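Local atomic coordinates of uridylate kinase (Archaeoglobus fulgidus, PDB entry 2IJ9), a protein that probably catalyses the reversible transfer of a phosphate group from ATP to UMP, giving UDP, a step on the way to CTP. Residues 131-136 / 194-199. The protein carries 1 engineered substitution. Residues are numbered along the deposited sequence; the frame is centred on the assembly and turned at random.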
ATOM      1  N   VAL B 131      -5.213 -26.414 -20.342  1.00 85.99           N
ATOM      2  CA  VAL B 131      -3.963 -26.094 -19.668  1.00 81.38           C
ATOM      3  C   VAL B 131      -4.195 -25.245 -18.418  1.00 84.32           C
ATOM      4  O   VAL B 131      -4.891 -24.215 -18.456  1.00 84.33           O
ATOM      5  CB  VAL B 131      -2.918 -25.436 -20.656  1.00 82.61           C
ATOM      6  CG1 VAL B 131      -3.465 -24.143 -21.299  1.00 82.85           C
ATOM      7  CG2 VAL B 131      -1.570 -25.215 -19.985  1.00 64.38           C
ATOM      8  N   PHE B 132      -3.621 -25.713 -17.310  1.00 82.38           N
ATOM      9  CA  PHE B 132      -3.610 -24.966 -16.059  1.00 81.84           C
ATOM     10  C   PHE B 132      -2.269 -24.261 -15.841  1.00 85.57           C
ATOM     11  O   PHE B 132      -1.281 -24.897 -15.498  1.00 97.67           O
ATOM     12  CB  PHE B 132      -3.906 -25.901 -14.888  1.00 61.95           C
ATOM     13  CG  PHE B 132      -3.846 -25.236 -13.538  1.00 77.38           C
ATOM     14  CD1 PHE B 132      -4.116 -23.875 -13.386  1.00 56.31           C
ATOM     15  CD2 PHE B 132      -3.556 -25.989 -12.407  1.00 80.00           C
ATOM     16  CE1 PHE B 132      -4.056 -23.277 -12.140  1.00108.51           C
ATOM     17  CE2 PHE B 132      -3.512 -25.399 -11.151  1.00 99.93           C
ATOM     18  CZ  PHE B 132      -3.766 -24.043 -11.017  1.00 84.53           C
ATOM     19  N   ILE B 133      -2.259 -22.942 -16.012  1.00 82.54           N
ATOM     20  CA  ILE B 133      -1.056 -22.142 -15.829  1.00 68.19           C
ATOM     21  C   ILE B 133      -1.041 -21.459 -14.454  1.00 68.28           C
ATOM     22  O   ILE B 133      -1.805 -20.522 -14.184  1.00 70.05           O
ATOM     23  CB  ILE B 133      -0.917 -21.109 -16.954  1.00 73.00           C
ATOM     24  CG1 ILE B 133      -0.997 -21.814 -18.308  1.00 70.05           C
ATOM     25  CG2 ILE B 133       0.390 -20.333 -16.813  1.00 67.08           C
ATOM     26  CD1 ILE B 133      -0.905 -20.882 -19.480  1.00 85.03           C
ATOM     27  N   ASN B 134      -0.166 -21.947 -13.585  1.00 62.85           N
ATOM     28  CA  ASN B 134      -0.070 -21.449 -12.217  1.00 71.16           C
ATOM     29  C   ASN B 134       1.049 -20.390 -12.049  1.00 75.80           C
ATOM     30  O   ASN B 134       2.198 -20.721 -11.721  1.00 84.49           O
ATOM     31  CB  ASN B 134       0.111 -22.626 -11.246  1.00 50.01           C
ATOM     32  CG  ASN B 134       0.047 -22.201  -9.809  1.00 91.85           C
ATOM     33  OD1 ASN B 134      -0.662 -21.252  -9.454  1.00122.57           O
ATOM     34  ND2 ASN B 134       0.788 -22.900  -8.961  1.00109.32           N
ATOM     35  N   ALA B 135       0.702 -19.122 -12.277  1.00 73.33           N
ATOM     36  CA  ALA B 135       1.671 -18.029 -12.250  1.00 62.64           C
ATOM     37  C   ALA B 135       2.001 -17.589 -10.831  1.00 74.85           C
ATOM     38  O   ALA B 135       1.273 -16.791 -10.236  1.00 87.48           O
ATOM     39  CB  ALA B 135       1.151 -16.862 -13.038  1.00 53.34           C
ATOM     40  N   THR B 136       3.110 -18.101 -10.308  1.00 77.10           N
ATOM     41  CA  THR B 136       3.560 -17.785  -8.957  1.00 80.56           C
ATOM     42  C   THR B 136       4.758 -16.806  -8.966  1.00 87.60           C
ATOM     43  O   THR B 136       5.146 -16.295 -10.022  1.00 80.74           O
ATOM     44  CB  THR B 136       3.831 -19.091  -8.129  1.00 79.85           C
ATOM     45  OG1 THR B 136       4.328 -18.760  -6.824  1.00109.60           O
ATOM     46  CG2 THR B 136       4.817 -20.014  -8.835  1.00 60.18           C
ATOM     47  N   LYS B 194      -2.620 -30.779 -18.177  1.00 91.97           N
ATOM     48  CA  LYS B 194      -1.275 -30.224 -18.342  1.00 93.65           C
ATOM     49  C   LYS B 194      -1.119 -28.918 -17.576  1.00100.32           C
ATOM     50  O   LYS B 194      -1.767 -27.912 -17.893  1.00 99.15           O
ATOM     51  CB  LYS B 194      -0.951 -29.994 -19.819  1.00 95.17           C
ATOM     52  CG  LYS B 194       0.523 -29.723 -20.107  1.00 79.47           C
ATOM     53  CD  LYS B 194       0.657 -28.742 -21.268  1.00 95.61           C
ATOM     54  CE  LYS B 194       2.055 -28.752 -21.893  1.00 89.54           C
ATOM     55  NZ  LYS B 194       2.212 -29.799 -22.944  1.00136.40           N
ATOM     56  N   THR B 195      -0.251 -28.959 -16.568  1.00 96.72           N
ATOM     57  CA  THR B 195      -0.030 -27.834 -15.666  1.00 92.28           C
ATOM     58  C   THR B 195       1.334 -27.160 -15.879  1.00 86.14           C
ATOM     59  O   THR B 195       2.287 -27.776 -16.354  1.00109.74           O
ATOM     60  CB  THR B 195      -0.245 -28.267 -14.190  1.00 79.25           C
ATOM     61  OG1 THR B 195      -1.579 -28.768 -14.050  1.00 84.18           O
ATOM     62  CG2 THR B 195      -0.071 -27.098 -13.221  1.00100.33           C
ATOM     63  N   TYR B 196       1.393 -25.876 -15.566  1.00 76.20           N
ATOM     64  CA  TYR B 196       2.628 -25.132 -15.515  1.00 81.03           C
ATOM     65  C   TYR B 196       2.750 -24.531 -14.120  1.00 88.41           C
ATOM     66  O   TYR B 196       1.745 -24.170 -13.493  1.00 91.11           O
ATOM     67  CB  TYR B 196       2.619 -24.024 -16.564  1.00 76.87           C
ATOM     68  CG  TYR B 196       2.935 -24.511 -17.953  1.00101.92           C
ATOM     69  CD1 TYR B 196       1.965 -25.131 -18.733  1.00 93.91           C
ATOM     70  CD2 TYR B 196       4.210 -24.348 -18.490  1.00 98.12           C
ATOM     71  CE1 TYR B 196       2.254 -25.574 -20.010  1.00105.69           C
ATOM     72  CE2 TYR B 196       4.511 -24.787 -19.769  1.00110.03           C
ATOM     73  CZ  TYR B 196       3.531 -25.400 -20.525  1.00111.02           C
ATOM     74  OH  TYR B 196       3.833 -25.838 -21.797  1.00115.24           O
ATOM     75  N   VAL B 197       3.981 -24.462 -13.623  1.00 78.79           N
ATOM     76  CA  VAL B 197       4.284 -23.738 -12.394  1.00 69.88           C
ATOM     77  C   VAL B 197       5.385 -22.732 -12.734  1.00 71.56           C
ATOM     78  O   VAL B 197       6.516 -23.124 -13.037  1.00 79.75           O
ATOM     79  CB  VAL B 197       4.744 -24.698 -11.284  1.00 57.46           C
ATOM     80  CG1 VAL B 197       5.290 -23.906 -10.093  1.00 62.57           C
ATOM     81  CG2 VAL B 197       3.578 -25.597 -10.862  1.00 61.16           C
ATOM     82  N   ILE B 198       5.057 -21.444 -12.732  1.00 67.66           N
ATOM     83  CA  ILE B 198       5.966 -20.484 -13.341  1.00 81.29           C
ATOM     84  C   ILE B 198       6.127 -19.176 -12.574  1.00 87.44           C
ATOM     85  O   ILE B 198       5.297 -18.832 -11.738  1.00 96.43           O
ATOM     86  CB  ILE B 198       5.578 -20.190 -14.812  1.00 64.77           C
ATOM     87  CG1 ILE B 198       4.168 -19.594 -14.890  1.00 82.59           C
ATOM     88  CG2 ILE B 198       5.735 -21.460 -15.662  1.00 49.25           C
ATOM     89  CD1 ILE B 198       3.888 -18.838 -16.185  1.00 89.40           C
ATOM     90  N   LEU B 199       7.213 -18.462 -12.853  1.00 72.43           N
ATOM     91  CA  LEU B 199       7.323 -17.090 -12.424  1.00 80.77           C
ATOM     92  C   LEU B 199       6.336 -16.229 -13.232  1.00 84.36           C
ATOM     93  O   LEU B 199       6.460 -16.068 -14.455  1.00 80.64           O
ATOM     94  CB  LEU B 199       8.767 -16.604 -12.538  1.00 82.47           C
ATOM     95  CG  LEU B 199       8.992 -15.254 -11.859  1.00 98.43           C
ATOM     96  CD1 LEU B 199      10.196 -15.315 -10.939  1.00102.62           C
ATOM     97  CD2 LEU B 199       9.079 -14.090 -12.875  1.00 79.50           C
TER
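The Y196 ring meets V131 at its edge: V131 CG2 sits near the ring plane, 3.8 Å from Y196 CD1. I133 CG1 approaches the same ring obliquely, while the phenol OH is hydrogen-bonded to the carbonyl of E212. F132 lies beyond the other surface of the sheet, its CG anti to the backbone N (chi1 177°), alongside T195 and pointing the same way; T195 CG2 comes obliquely to the ring, 3.7 Å from F132 CD2. T195 OG1 turns back to the carbonyl of I193, yet still lies about as near the ring as the methyl does. Trading T195 for a glycine would probably open a gap beside F132 CD2 and leave the I193 carbonyl without this hydroxyl partner. On the Y196 side, I198 CD1 crosses to I133 CG2 at 3.9 Å, and helix 202-209 packs over I133, Y196 and I198; helix 117-126 touches F132 on the opposite face.

Between the strands run five backbone hydrogen bonds. F132 N takes K194 O and gives its own O to Y196 N; N134 does the same with Y196 O and I198 N; T136 N closes the run on I198 O. This is a parallel pair, the axes of the two short strand segments 25° from parallel, in the central sheet of the amino acid kinase fold: strand 2-7 flanks 131-136 on its other edge, and helices pack on both faces. At the C-terminal end of its strand, T136 is, with neighbouring N137, a predicted part of the ATP site.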